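Malate dehydrogenase (Picrophilus torridus, PDB 4BGV) probably catalyses the reversible, NAD-dependent oxidation of (S)-malate to oxaloacetate in the tricarboxylic acid cycle. Local coordinates at residues Glu48-His52 / Trp53-Leu57; Glu299-Lys302 / Lys303-Ser307; Met130-Ala133 / Ile134-Ala137; Gly195-Ile198 / Glu199-Leu202. One frame throughout, in Å; residues are numbered along the deposited sequence.

Contact 1: Glu48-His52 / Trp53-Leu57; sequences EGAPH and WGYDL
Two backbone hydrogen bonds close this single helical turn: Trp53 N reaches Gly49 O at 3.0 Å, and Gly54 N reaches Ala50 O at 2.7 Å. Gly54 then leaves the helix with a positive phi of 102°, an angle at which a side chain would jam against the preceding carbonyl oxygen, and the chain doubles back. That reversal brings the Tyr55 ring to Ala50: with CG between its own backbone N and carbonyl carbon (chi1 43°), the ring lies against that residue. Ala50 CA stands over one face of the ring, 4.0 Å from its centroid, a CH-pi contact displaced toward the rim, while Ala50 CB touches Tyr55 CE1 at 3.5 Å. In this Rossmann-type NAD-binding domain the turn leads into the edge strand 59-63; it also meets a second subunit, where Glu48 forms a salt bridge with Arg156 of that chain and His52 NE2 is hydrogen-bonded to Ser151 O of the same neighbouring subunit. The Tyr55 hydroxyl is hydrogen-bonded to Ile46 O and to Gln19 NE2, tying the loop back to two helices. A leucine in place of Tyr55 would probably leave Ile46 O and Gln19 without this hydroxyl and Ala50 without its aromatic face. On the Trp53 indole, CD1 lies 3.6 Å from Gly49 O, and the ring also packs on Gln19 and Ile23 of helix 12-23.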
ATOM      1  N   GLU A  48     -15.987   9.478  -4.749  1.00  9.45           N
ATOM      2  CA  GLU A  48     -15.373  10.432  -5.671  1.00  7.77           C
ATOM      3  C   GLU A  48     -13.845  10.530  -5.554  1.00  7.87           C
ATOM      4  O   GLU A  48     -13.206  11.116  -6.418  1.00  9.38           O
ATOM      5  CB  GLU A  48     -16.035  11.821  -5.569  1.00  8.22           C
ATOM      6  CG  GLU A  48     -17.432  11.817  -6.180  1.00  8.72           C
ATOM      7  CD  GLU A  48     -18.209  13.101  -5.991  1.00 13.40           C
ATOM      8  OE1 GLU A  48     -17.750  13.991  -5.233  1.00 10.51           O
ATOM      9  OE2 GLU A  48     -19.285  13.221  -6.638  1.00 11.33           O
ATOM     10  N   GLY A  49     -13.276   9.973  -4.492  1.00  7.15           N
ATOM     11  CA  GLY A  49     -11.836   9.944  -4.318  1.00  8.47           C
ATOM     12  C   GLY A  49     -11.207   8.701  -4.931  1.00  8.19           C
ATOM     13  O   GLY A  49      -9.988   8.596  -5.026  1.00  7.23           O
ATOM     14  N   ALA A  50     -12.046   7.754  -5.351  1.00  8.75           N
ATOM     15  CA  ALA A  50     -11.562   6.509  -5.977  1.00 12.36           C
ATOM     16  C   ALA A  50     -10.542   6.678  -7.128  1.00 10.20           C
ATOM     17  O   ALA A  50      -9.551   5.933  -7.188  1.00 10.08           O
ATOM     18  CB  ALA A  50     -12.747   5.639  -6.432  1.00  7.74           C
ATOM     19  N   PRO A  51     -10.778   7.627  -8.056  1.00  7.80           N
ATOM     20  CA  PRO A  51      -9.778   7.757  -9.120  1.00  8.26           C
ATOM     21  C   PRO A  51      -8.363   8.099  -8.617  1.00 11.40           C
ATOM     22  O   PRO A  51      -7.387   7.658  -9.232  1.00 10.33           O
ATOM     23  CB  PRO A  51     -10.342   8.883 -10.002  1.00 11.08           C
ATOM     24  CG  PRO A  51     -11.842   8.781  -9.796  1.00 10.11           C
ATOM     25  CD  PRO A  51     -11.985   8.436  -8.337  1.00 11.76           C
ATOM     26  N   HIS A  52      -8.246   8.847  -7.526  1.00  9.92           N
ATOM     27  CA  HIS A  52      -6.921   9.169  -6.990  1.00  7.87           C
ATOM     28  C   HIS A  52      -6.388   8.022  -6.139  1.00 10.87           C
ATOM     29  O   HIS A  52      -5.216   7.672  -6.237  1.00 11.27           O
ATOM     30  CB  HIS A  52      -6.950  10.437  -6.131  1.00  7.81           C
ATOM     31  CG  HIS A  52      -7.093  11.703  -6.911  1.00 13.19           C
ATOM     32  ND1 HIS A  52      -6.253  12.031  -7.950  1.00 11.75           N
ATOM     33  CD2 HIS A  52      -7.947  12.747  -6.768  1.00  8.39           C
ATOM     34  CE1 HIS A  52      -6.601  13.212  -8.436  1.00 13.53           C
ATOM     35  NE2 HIS A  52      -7.619  13.669  -7.730  1.00  8.97           N
ATOM     36  N   TRP A  53      -7.237   7.462  -5.281  1.00  7.98           N
ATOM     37  CA  TRP A  53      -6.792   6.417  -4.354  1.00 11.04           C
ATOM     38  C   TRP A  53      -6.534   5.094  -5.088  1.00 13.23           C
ATOM     39  O   TRP A  53      -5.626   4.336  -4.736  1.00 14.07           O
ATOM     40  CB  TRP A  53      -7.846   6.157  -3.277  1.00 11.22           C
ATOM     41  CG  TRP A  53      -7.834   7.041  -2.046  1.00  8.64           C
ATOM     42  CD1 TRP A  53      -8.797   7.939  -1.670  1.00 10.11           C
ATOM     43  CD2 TRP A  53      -6.843   7.061  -1.009  1.00 10.08           C
ATOM     44  NE1 TRP A  53      -8.456   8.532  -0.475  1.00  9.47           N
ATOM     45  CE2 TRP A  53      -7.262   8.013  -0.048  1.00 11.31           C
ATOM     46  CE3 TRP A  53      -5.639   6.375  -0.805  1.00  9.27           C
ATOM     47  CZ2 TRP A  53      -6.528   8.283   1.106  1.00 10.90           C
ATOM     48  CZ3 TRP A  53      -4.900   6.654   0.336  1.00  7.32           C
ATOM     49  CH2 TRP A  53      -5.352   7.596   1.281  1.00  9.85           C
ATOM     50  N   GLY A  54      -7.368   4.791  -6.076  1.00 10.22           N
ATOM     51  CA  GLY A  54      -7.234   3.550  -6.809  1.00 12.28           C
ATOM     52  C   GLY A  54      -8.190   2.421  -6.458  1.00 15.63           C
ATOM     53  O   GLY A  54      -8.077   1.352  -7.042  1.00 18.93           O
ATOM     54  N   TYR A  55      -9.139   2.633  -5.549  1.00 10.71           N
ATOM     55  CA  TYR A  55     -10.074   1.549  -5.209  1.00  8.36           C
ATOM     56  C   TYR A  55     -11.229   1.388  -6.188  1.00  8.62           C
ATOM     57  O   TYR A  55     -11.972   2.332  -6.451  1.00 12.68           O
ATOM     58  CB  TYR A  55     -10.593   1.642  -3.760  1.00  8.64           C
ATOM     59  CG  TYR A  55     -11.002   3.013  -3.235  1.00  7.66           C
ATOM     60  CD1 TYR A  55     -12.251   3.566  -3.537  1.00  8.13           C
ATOM     61  CD2 TYR A  55     -10.165   3.716  -2.373  1.00  6.08           C
ATOM     62  CE1 TYR A  55     -12.636   4.804  -3.022  1.00  6.84           C
ATOM     63  CE2 TYR A  55     -10.538   4.942  -1.862  1.00  6.85           C
ATOM     64  CZ  TYR A  55     -11.757   5.482  -2.175  1.00  8.60           C
ATOM     65  OH  TYR A  55     -12.077   6.704  -1.635  1.00  9.46           O
ATOM     66  N   ASP A  56     -11.360   0.187  -6.754  1.00 12.10           N
ATOM     67  CA  ASP A  56     -12.448  -0.106  -7.683  1.00  8.24           C
ATOM     68  C   ASP A  56     -13.539  -0.851  -6.926  1.00  8.28           C
ATOM     69  O   ASP A  56     -13.615  -2.085  -6.954  1.00 11.54           O
ATOM     70  CB  ASP A  56     -11.944  -0.922  -8.873  1.00  9.01           C
ATOM     71  CG  ASP A  56     -11.222  -0.057  -9.900  1.00 14.44           C
ATOM     72  OD1 ASP A  56     -11.661   1.091 -10.100  1.00 13.60           O
ATOM     73  OD2 ASP A  56     -10.232  -0.524 -10.497  1.00 13.24           O
ATOM     74  N   LEU A  57     -14.365  -0.079  -6.227  1.00  8.73           N
ATOM     75  CA  LEU A  57     -15.397  -0.607  -5.344  1.00 11.03           C
ATOM     76  C   LEU A  57     -16.723   0.105  -5.573  1.00 12.96           C
ATOM     77  O   LEU A  57     -16.772   1.213  -6.103  1.00 10.88           O
ATOM     78  CB  LEU A  57     -15.006  -0.388  -3.873  1.00  7.62           C
ATOM     79  CG  LEU A  57     -13.680  -1.005  -3.435  1.00  7.72           C
ATOM     80  CD1 LEU A  57     -13.271  -0.447  -2.090  1.00  8.78           C
ATOM     81  CD2 LEU A  57     -13.778  -2.540  -3.397  1.00  8.93           C
TER

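Contact 2: Glu299-Lys302 / Lys303-Ser307; sequences EAWK and KSVES
Residues 299-302 and 303-307 are successive turns of one alpha helix, joined by i to i+4 hydrogen bonds. Val305 N to Trp301 O, at 2.8 Å, is the shortest; Ser304 N to Ala300 O and Glu306 N to Lys302 O follow, and Lys303 N to Glu299 O is weak at 3.3 Å. On the inward side, Trp301 and Val305 meet one turn apart. Trp301 CG is anti to the backbone N (chi1 -176°), which swings the indole forward along the helix, and Val305 CG2 sits above one face of it, near the pyrrole rim. The methyl lies 3.2 Å from Trp301 NE1 and 3.6 Å from Trp301 CD1, so it rests on the nitrogen side of the ring. The indole N-H itself goes to Tyr267 O, a bond that helps fix the rotation of the ring, while Phe293 and Tyr267 meet it with their own rings. Val305 also packs on Ile274, so the pair fastens the long C-terminal helix 295-321 to strand 272-281 in the C-terminal domain. A second inward position is Ser304, whose OG, in the conformer given, is hydrogen-bonded to Asp183 O. On the outer side, Lys303 CB lies 3.6 Å from Ala300 O, and in one of two modelled conformers its chain bends at chi3 and chi4. This part of the helix is thus amphipathic: its buried polar groups, Trp301 NE1 and Ser304 OG, are satisfied by backbone carbonyls of neighbouring segments, while its charged residues face outward.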
ATOM      1  N   GLU A 299      -7.523  -9.765  40.163  1.00 18.96           N
ATOM      2  CA  GLU A 299      -8.285  -8.767  40.922  0.50 20.60           C
ATOM      3  C   GLU A 299      -8.947  -7.771  39.986  1.00 17.20           C
ATOM      4  O   GLU A 299     -10.118  -7.423  40.111  1.00 21.23           O
ATOM      5  CB  GLU A 299      -7.347  -7.975  41.839  0.50 20.46           C
ATOM      6  CG  GLU A 299      -6.775  -8.740  43.004  0.50 21.79           C
ATOM      7  CD  GLU A 299      -5.756  -7.929  43.801  0.50 29.01           C
ATOM      8  OE1 GLU A 299      -4.951  -7.195  43.189  0.50 30.79           O
ATOM      9  OE2 GLU A 299      -5.756  -8.032  45.042  0.50 30.54           O
ATOM     10  N   ALA A 300      -8.135  -7.270  39.065  1.00 19.05           N
ATOM     11  CA  ALA A 300      -8.614  -6.291  38.095  1.00 18.83           C
ATOM     12  C   ALA A 300      -9.684  -6.906  37.199  1.00 20.83           C
ATOM     13  O   ALA A 300     -10.679  -6.260  36.871  1.00 18.69           O
ATOM     14  CB  ALA A 300      -7.462  -5.761  37.263  1.00 18.28           C
ATOM     15  N   TRP A 301      -9.475  -8.158  36.796  1.00 16.29           N
ATOM     16  CA  TRP A 301     -10.456  -8.847  35.968  1.00 16.06           C
ATOM     17  C   TRP A 301     -11.804  -8.997  36.674  1.00 16.27           C
ATOM     18  O   TRP A 301     -12.857  -8.760  36.075  1.00 17.29           O
ATOM     19  CB  TRP A 301      -9.934 -10.211  35.517  1.00 13.03           C
ATOM     20  CG  TRP A 301     -10.884 -10.926  34.585  1.00 13.88           C
ATOM     21  CD1 TRP A 301     -11.661 -12.008  34.876  1.00 13.74           C
ATOM     22  CD2 TRP A 301     -11.153 -10.595  33.216  1.00 14.96           C
ATOM     23  NE1 TRP A 301     -12.391 -12.381  33.767  1.00 13.42           N
ATOM     24  CE2 TRP A 301     -12.107 -11.519  32.742  1.00 15.86           C
ATOM     25  CE3 TRP A 301     -10.695  -9.596  32.351  1.00 13.32           C
ATOM     26  CZ2 TRP A 301     -12.600 -11.483  31.440  1.00 11.14           C
ATOM     27  CZ3 TRP A 301     -11.182  -9.567  31.052  1.00 13.88           C
ATOM     28  CH2 TRP A 301     -12.130 -10.504  30.611  1.00 12.90           C
ATOM     29  N   LYS A 302     -11.772  -9.375  37.949  1.00 16.10           N
ATOM     30  CA  LYS A 302     -13.006  -9.606  38.688  1.00 17.91           C
ATOM     31  C   LYS A 302     -13.861  -8.343  38.764  1.00 20.41           C
ATOM     32  O   LYS A 302     -15.085  -8.408  38.692  1.00 18.32           O
ATOM     33  CB  LYS A 302     -12.709 -10.175  40.079  1.00 18.70           C
ATOM     34  CG  LYS A 302     -12.425 -11.668  40.030  1.00 17.54           C
ATOM     35  CD  LYS A 302     -12.015 -12.229  41.385  1.00 21.68           C
ATOM     36  CE  LYS A 302     -11.499 -13.656  41.227  1.00 24.21           C
ATOM     37  NZ  LYS A 302     -11.178 -14.295  42.534  1.00 29.27           N
ATOM     38  N   LYS A 303     -13.210  -7.192  38.875  1.00 20.08           N
ATOM     39  CA  LYS A 303     -13.920  -5.920  38.894  0.50 24.60           C
ATOM     40  C   LYS A 303     -14.583  -5.642  37.547  1.00 23.43           C
ATOM     41  O   LYS A 303     -15.721  -5.180  37.488  1.00 24.87           O
ATOM     42  CB  LYS A 303     -12.969  -4.783  39.283  0.50 27.40           C
ATOM     43  CG  LYS A 303     -12.692  -4.714  40.783  0.50 32.39           C
ATOM     44  CD  LYS A 303     -11.480  -3.846  41.130  0.50 34.94           C
ATOM     45  CE  LYS A 303     -11.408  -2.579  40.291  0.50 34.88           C
ATOM     46  NZ  LYS A 303     -10.486  -2.740  39.126  0.50 32.18           N
ATOM     47  N   SER A 304     -13.861  -5.931  36.469  1.00 18.20           N
ATOM     48  CA  SER A 304     -14.401  -5.759  35.124  0.50 18.78           C
ATOM     49  C   SER A 304     -15.585  -6.694  34.917  1.00 19.43           C
ATOM     50  O   SER A 304     -16.613  -6.301  34.348  1.00 19.88           O
ATOM     51  CB  SER A 304     -13.333  -6.026  34.061  0.50 17.87           C
ATOM     52  OG  SER A 304     -12.222  -5.158  34.209  0.50 21.60           O
ATOM     53  N   VAL A 305     -15.441  -7.927  35.392  1.00 16.76           N
ATOM     54  CA  VAL A 305     -16.488  -8.938  35.303  1.00 16.36           C
ATOM     55  C   VAL A 305     -17.780  -8.472  35.971  1.00 17.25           C
ATOM     56  O   VAL A 305     -18.859  -8.582  35.379  1.00 17.78           O
ATOM     57  CB  VAL A 305     -16.014 -10.294  35.884  1.00 19.75           C
ATOM     58  CG1 VAL A 305     -17.199 -11.157  36.293  1.00 23.60           C
ATOM     59  CG2 VAL A 305     -15.125 -11.023  34.859  1.00 18.12           C
ATOM     60  N   GLU A 306     -17.667  -7.920  37.177  1.00 24.42           N
ATOM     61  CA  GLU A 306     -18.837  -7.426  37.906  1.00 29.44           C
ATOM     62  C   GLU A 306     -19.557  -6.314  37.133  1.00 27.21           C
ATOM     63  O   GLU A 306     -20.786  -6.279  37.074  1.00 23.21           O
ATOM     64  CB  GLU A 306     -18.438  -6.971  39.315  1.00 37.63           C
ATOM     65  CG  GLU A 306     -18.986  -5.615  39.742  1.00 48.74           C
ATOM     66  CD  GLU A 306     -17.885  -4.665  40.210  1.00 58.08           C
ATOM     67  OE1 GLU A 306     -17.532  -4.718  41.409  1.00 61.04           O
ATOM     68  OE2 GLU A 306     -17.370  -3.875  39.379  1.00 57.46           O
ATOM     69  N   SER A 307     -18.783  -5.430  36.515  1.00 23.72           N
ATOM     70  CA  SER A 307     -19.337  -4.338  35.724  1.00 23.06           C
ATOM     71  C   SER A 307     -20.142  -4.867  34.534  1.00 25.22           C
ATOM     72  O   SER A 307     -21.261  -4.417  34.272  1.00 22.99           O
ATOM     73  CB  SER A 307     -18.205  -3.426  35.241  1.00 28.88           C
ATOM     74  OG  SER A 307     -18.667  -2.533  34.251  1.00 28.88           O
TER

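Contact 3: Met130-Ala133 / Ile134-Ala137; sequences MAYA and IYKA
Lys136 reaches back along the helix to Tyr132, one turn earlier, and can be followed outward from its backbone. Its CB lies 3.7 Å from Tyr132 O, the carbonyl that also accepts the Lys136 N-H at 2.9 Å. CG comes closer to that same oxygen, 3.4 Å from Tyr132 O, because it stands beside the lysine backbone N (chi1 -68°). CD then passes over one face of the Tyr132 ring, 3.6 Å from Tyr132 CE2 and nearer the rim than the middle; its CH-pi distance to the centroid is 3.9 Å, 24° off the normal. From here the chain bends at chi3 and chi4, and NZ ends 4.0 Å from Tyr132 OH. Asp316 takes both polar ends on its OD1, a salt bridge from the lysine and a hydrogen bond with the phenol. Helix 127-138 is the connection between strands 119-122 and 145-147, a beta-alpha-beta unit of the Rossmann-type domain, and Asp316 belongs to helix 295-321, so its carboxylate ties lysine and tyrosine together to the C-terminal helix. The carboxylate probably favours a charged lysine here. Beside them, Tyr135 CB touches Tyr132 O at 3.3 Å. On another side of the helix, Ile134 CG1 lies against Met130 O, and Met130 turns its thioether toward helix 93-114, packing on Leu97, Ile101 and Met104. Main-chain bonds join Ile134 N to Met130 O, Tyr135 N to Ala131 O and Ala137 N to Ala133 O.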
ATOM      1  N   MET A 130     -23.375  -3.843  24.173  1.00 13.35           N
ATOM      2  CA  MET A 130     -24.096  -3.619  22.921  1.00 14.77           C
ATOM      3  C   MET A 130     -24.030  -4.841  22.004  1.00 15.56           C
ATOM      4  O   MET A 130     -24.989  -5.117  21.287  1.00 13.10           O
ATOM      5  CB  MET A 130     -23.610  -2.354  22.201  1.00 15.56           C
ATOM      6  CG  MET A 130     -23.874  -1.072  22.986  1.00 12.58           C
ATOM      7  SD  MET A 130     -25.571  -0.910  23.576  1.00 16.85           S
ATOM      8  CE  MET A 130     -25.296  -0.319  25.238  1.00 21.59           C
ATOM      9  N   ALA A 131     -22.915  -5.576  22.035  1.00 10.38           N
ATOM     10  CA  ALA A 131     -22.832  -6.851  21.330  1.00 13.27           C
ATOM     11  C   ALA A 131     -23.814  -7.861  21.919  1.00 11.56           C
ATOM     12  O   ALA A 131     -24.467  -8.618  21.200  1.00 12.73           O
ATOM     13  CB  ALA A 131     -21.392  -7.410  21.364  1.00 13.69           C
ATOM     14  N   TYR A 132     -23.907  -7.879  23.244  1.00 14.03           N
ATOM     15  CA  TYR A 132     -24.876  -8.733  23.926  1.00 11.64           C
ATOM     16  C   TYR A 132     -26.298  -8.393  23.481  1.00 11.90           C
ATOM     17  O   TYR A 132     -27.086  -9.282  23.163  1.00 14.78           O
ATOM     18  CB  TYR A 132     -24.706  -8.598  25.439  1.00 12.14           C
ATOM     19  CG  TYR A 132     -25.572  -9.518  26.267  1.00 12.81           C
ATOM     20  CD1 TYR A 132     -25.519 -10.908  26.104  1.00 13.92           C
ATOM     21  CD2 TYR A 132     -26.439  -9.004  27.212  1.00 15.49           C
ATOM     22  CE1 TYR A 132     -26.317 -11.748  26.869  1.00 14.11           C
ATOM     23  CE2 TYR A 132     -27.234  -9.829  27.979  1.00 20.97           C
ATOM     24  CZ  TYR A 132     -27.169 -11.196  27.808  1.00 20.70           C
ATOM     25  OH  TYR A 132     -27.969 -11.995  28.583  1.00 19.89           O
ATOM     26  N   ALA A 133     -26.606  -7.102  23.396  1.00 12.64           N
ATOM     27  CA  ALA A 133     -27.922  -6.682  22.918  1.00 13.39           C
ATOM     28  C   ALA A 133     -28.165  -7.097  21.461  1.00 14.33           C
ATOM     29  O   ALA A 133     -29.262  -7.533  21.106  1.00 13.55           O
ATOM     30  CB  ALA A 133     -28.099  -5.174  23.082  1.00 12.35           C
ATOM     31  N   ILE A 134     -27.149  -6.946  20.618  1.00 11.53           N
ATOM     32  CA  ILE A 134     -27.279  -7.344  19.213  1.00 15.51           C
ATOM     33  C   ILE A 134     -27.574  -8.846  19.124  1.00 15.95           C
ATOM     34  O   ILE A 134     -28.408  -9.285  18.322  1.00 14.90           O
ATOM     35  CB  ILE A 134     -26.024  -6.960  18.392  1.00 14.81           C
ATOM     36  CG1 ILE A 134     -25.972  -5.441  18.160  1.00 15.01           C
ATOM     37  CG2 ILE A 134     -25.987  -7.697  17.039  1.00 13.03           C
ATOM     38  CD1 ILE A 134     -27.073  -4.885  17.211  1.00 10.58           C
ATOM     39  N   TYR A 135     -26.908  -9.620  19.980  1.00 11.17           N
ATOM     40  CA  TYR A 135     -27.101 -11.055  20.057  1.00 14.40           C
ATOM     41  C   TYR A 135     -28.541 -11.382  20.462  1.00 15.00           C
ATOM     42  O   TYR A 135     -29.210 -12.175  19.815  1.00 15.07           O
ATOM     43  CB  TYR A 135     -26.114 -11.659  21.076  1.00 13.18           C
ATOM     44  CG  TYR A 135     -26.384 -13.112  21.387  1.00 13.89           C
ATOM     45  CD1 TYR A 135     -26.517 -14.043  20.359  1.00 14.31           C
ATOM     46  CD2 TYR A 135     -26.499 -13.559  22.698  1.00 17.15           C
ATOM     47  CE1 TYR A 135     -26.759 -15.379  20.630  1.00 18.72           C
ATOM     48  CE2 TYR A 135     -26.736 -14.902  22.979  1.00 21.11           C
ATOM     49  CZ  TYR A 135     -26.869 -15.802  21.934  1.00 22.58           C
ATOM     50  OH  TYR A 135     -27.102 -17.138  22.185  1.00 24.42           O
ATOM     51  N   LYS A 136     -29.023 -10.746  21.522  1.00 12.38           N
ATOM     52  CA  LYS A 136     -30.390 -10.994  21.986  1.00 14.99           C
ATOM     53  C   LYS A 136     -31.450 -10.619  20.941  1.00 18.99           C
ATOM     54  O   LYS A 136     -32.482 -11.283  20.832  1.00 18.65           O
ATOM     55  CB  LYS A 136     -30.649 -10.272  23.311  1.00 14.91           C
ATOM     56  CG  LYS A 136     -29.844 -10.838  24.476  1.00 19.95           C
ATOM     57  CD  LYS A 136     -30.081 -10.020  25.743  1.00 22.20           C
ATOM     58  CE  LYS A 136     -31.510 -10.175  26.257  1.00 24.66           C
ATOM     59  NZ  LYS A 136     -31.672 -11.436  27.044  1.00 27.95           N
ATOM     60  N   ALA A 137     -31.189  -9.572  20.166  1.00 14.10           N
ATOM     61  CA  ALA A 137     -32.182  -9.074  19.212  1.00 13.57           C
ATOM     62  C   ALA A 137     -32.156  -9.825  17.884  1.00 16.26           C
ATOM     63  O   ALA A 137     -33.198 -10.011  17.262  1.00 18.26           O
ATOM     64  CB  ALA A 137     -31.982  -7.576  18.966  1.00 13.92           C
TER

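Contact 4: Gly195-Ile198 / Glu199-Leu202; sequences GIPI and EDLL
Ile198 O is gripped by two backbone N-H groups, Leu201 N at 2.9 Å and Leu202 N at 3.0 Å. The turn they close carries the chain from strand 196-197, paired antiparallel with strand 184-193 in the alpha/beta C-terminal domain, toward helix 204-215. Leu202 N approaches nearly straight along the carbonyl, whereas Leu201 N lies well above its plane, 66° out. Asp200 N similarly meets Pro197 O from above the carbonyl plane. The turn folds Leu201 back onto the strand: its CG sits 3.9 Å from Ile196 CG2, the two side chains crossing at about a right angle, and also rests against Pro197 O. Tyr289 of the fourth subunit packs on both Ile196 and Leu201, so this apolar pair belongs to a subunit interface. A serine in place of Leu201 is likely to leave Ile196 CG2 and that tyrosine without the branched group they pack against, opening a gap at the interface. Ile198 faces the other way, with Leu161 and Leu165 of helix 150-165 against it; beside it, in the conformer given, Leu202 runs the same way. Asp200 lies alongside the Pro197 ring, its OD2 3.6 Å from Pro197 CD.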
ATOM      1  N   GLY A 195       9.649  -8.022  21.783  1.00  9.70           N
ATOM      2  CA  GLY A 195       9.834  -9.121  22.710  1.00  9.39           C
ATOM      3  C   GLY A 195      10.489  -8.741  24.021  1.00 14.14           C
ATOM      4  O   GLY A 195      10.406  -9.480  25.010  1.00 11.83           O
ATOM      5  N   ILE A 196      11.147  -7.589  24.046  1.00 11.19           N
ATOM      6  CA  ILE A 196      11.795  -7.154  25.277  1.00 10.69           C
ATOM      7  C   ILE A 196      10.729  -6.550  26.177  1.00 11.82           C
ATOM      8  O   ILE A 196      10.094  -5.572  25.794  1.00 13.12           O
ATOM      9  CB  ILE A 196      12.893  -6.112  25.007  1.00 11.81           C
ATOM     10  CG1 ILE A 196      13.948  -6.677  24.053  1.00 11.37           C
ATOM     11  CG2 ILE A 196      13.529  -5.681  26.332  1.00 14.77           C
ATOM     12  CD1 ILE A 196      14.951  -5.640  23.524  1.00 14.42           C
ATOM     13  N   PRO A 197      10.510  -7.134  27.371  1.00 13.69           N
ATOM     14  CA  PRO A 197       9.407  -6.640  28.208  1.00 13.68           C
ATOM     15  C   PRO A 197       9.557  -5.166  28.528  1.00 14.79           C
ATOM     16  O   PRO A 197      10.671  -4.664  28.743  1.00 13.15           O
ATOM     17  CB  PRO A 197       9.520  -7.494  29.483  1.00 17.73           C
ATOM     18  CG  PRO A 197      10.181  -8.746  29.011  1.00 17.93           C
ATOM     19  CD  PRO A 197      11.193  -8.282  28.001  1.00 13.60           C
ATOM     20  N   ILE A 198       8.435  -4.455  28.530  1.00 13.22           N
ATOM     21  CA  ILE A 198       8.442  -3.032  28.801  0.50 13.12           C
ATOM     22  C   ILE A 198       8.944  -2.730  30.223  1.00 13.30           C
ATOM     23  O   ILE A 198       9.495  -1.659  30.493  1.00 12.18           O
ATOM     24  CB  ILE A 198       7.031  -2.449  28.557  0.50 15.06           C
ATOM     25  CG1 ILE A 198       7.110  -1.152  27.764  0.50 16.93           C
ATOM     26  CG2 ILE A 198       6.229  -2.341  29.838  0.50 19.46           C
ATOM     27  CD1 ILE A 198       7.242  -1.404  26.283  0.50 17.82           C
ATOM     28  N   GLU A 199       8.753  -3.683  31.135  1.00 12.91           N
ATOM     29  CA  GLU A 199       9.237  -3.500  32.504  1.00 14.15           C
ATOM     30  C   GLU A 199      10.753  -3.431  32.595  1.00 14.68           C
ATOM     31  O   GLU A 199      11.282  -2.937  33.590  1.00 13.96           O
ATOM     32  CB  GLU A 199       8.726  -4.603  33.435  1.00 20.08           C
ATOM     33  CG  GLU A 199       7.299  -4.394  33.880  1.00 28.50           C
ATOM     34  CD  GLU A 199       6.663  -5.660  34.426  1.00 38.90           C
ATOM     35  OE1 GLU A 199       6.649  -6.692  33.711  1.00 38.27           O
ATOM     36  OE2 GLU A 199       6.170  -5.621  35.572  1.00 44.03           O
ATOM     37  N   ASP A 200      11.441  -3.962  31.584  1.00 14.14           N
ATOM     38  CA  ASP A 200      12.893  -3.858  31.493  1.00 17.15           C
ATOM     39  C   ASP A 200      13.335  -2.544  30.862  1.00 19.82           C
ATOM     40  O   ASP A 200      14.517  -2.237  30.864  1.00 18.26           O
ATOM     41  CB  ASP A 200      13.477  -4.997  30.651  1.00 19.89           C
ATOM     42  CG  ASP A 200      13.256  -6.356  31.276  1.00 24.34           C
ATOM     43  OD1 ASP A 200      12.861  -6.409  32.456  1.00 27.63           O
ATOM     44  OD2 ASP A 200      13.472  -7.370  30.583  1.00 22.68           O
ATOM     45  N   LEU A 201      12.390  -1.781  30.313  1.00 17.62           N
ATOM     46  CA  LEU A 201      12.732  -0.628  29.486  1.00 14.14           C
ATOM     47  C   LEU A 201      12.294   0.705  30.100  1.00 14.52           C
ATOM     48  O   LEU A 201      12.880   1.743  29.809  1.00 18.65           O
ATOM     49  CB  LEU A 201      12.120  -0.790  28.088  1.00 12.37           C
ATOM     50  CG  LEU A 201      12.614  -1.975  27.246  1.00 14.71           C
ATOM     51  CD1 LEU A 201      11.875  -2.061  25.915  1.00 11.47           C
ATOM     52  CD2 LEU A 201      14.115  -1.851  27.014  1.00 18.38           C
ATOM     53  N   LEU A 202      11.259   0.666  30.933  1.00 16.13           N
ATOM     54  CA  LEU A 202      10.685   1.873  31.529  1.00 11.89           C
ATOM     55  C   LEU A 202      10.476   1.684  33.025  1.00 16.94           C
ATOM     56  O   LEU A 202      10.186   0.576  33.470  1.00 18.97           O
ATOM     57  CB  LEU A 202       9.341   2.200  30.867  1.00 13.98           C
ATOM     58  CG  LEU A 202       9.336   2.726  29.429  1.00 15.16           C
ATOM     59  CD1 LEU A 202       7.916   2.723  28.836  1.00 17.63           C
ATOM     60  CD2 LEU A 202       9.930   4.120  29.372  1.00 17.17           C
TER

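In the fold
All four contacts are local, two within long helices and two where a helix or strand gives way to a loop. Contacts 1 and 3 belong to the NAD-binding domain, with centres 35 Å apart; contacts 2 and 4 lie in the C-terminal domain, centres 26 Å apart. Contacts 2 and 3 approach to about 10 Å between nearest atoms, and helix 295-321 connects them: contact 2 is part of it, and contact 3 packs on its later turns. Of the chain's own probable sites, the side chain of Ser304 is about 9 Å from that of His180, the likely proton acceptor, and that of Met130 about 4 Å from those of Asn100 and Thr124, which probably bind NAD. Contact 1 reaches the probable substrate-binding Arg156 of a neighbouring subunit; contact 4 meets a different one.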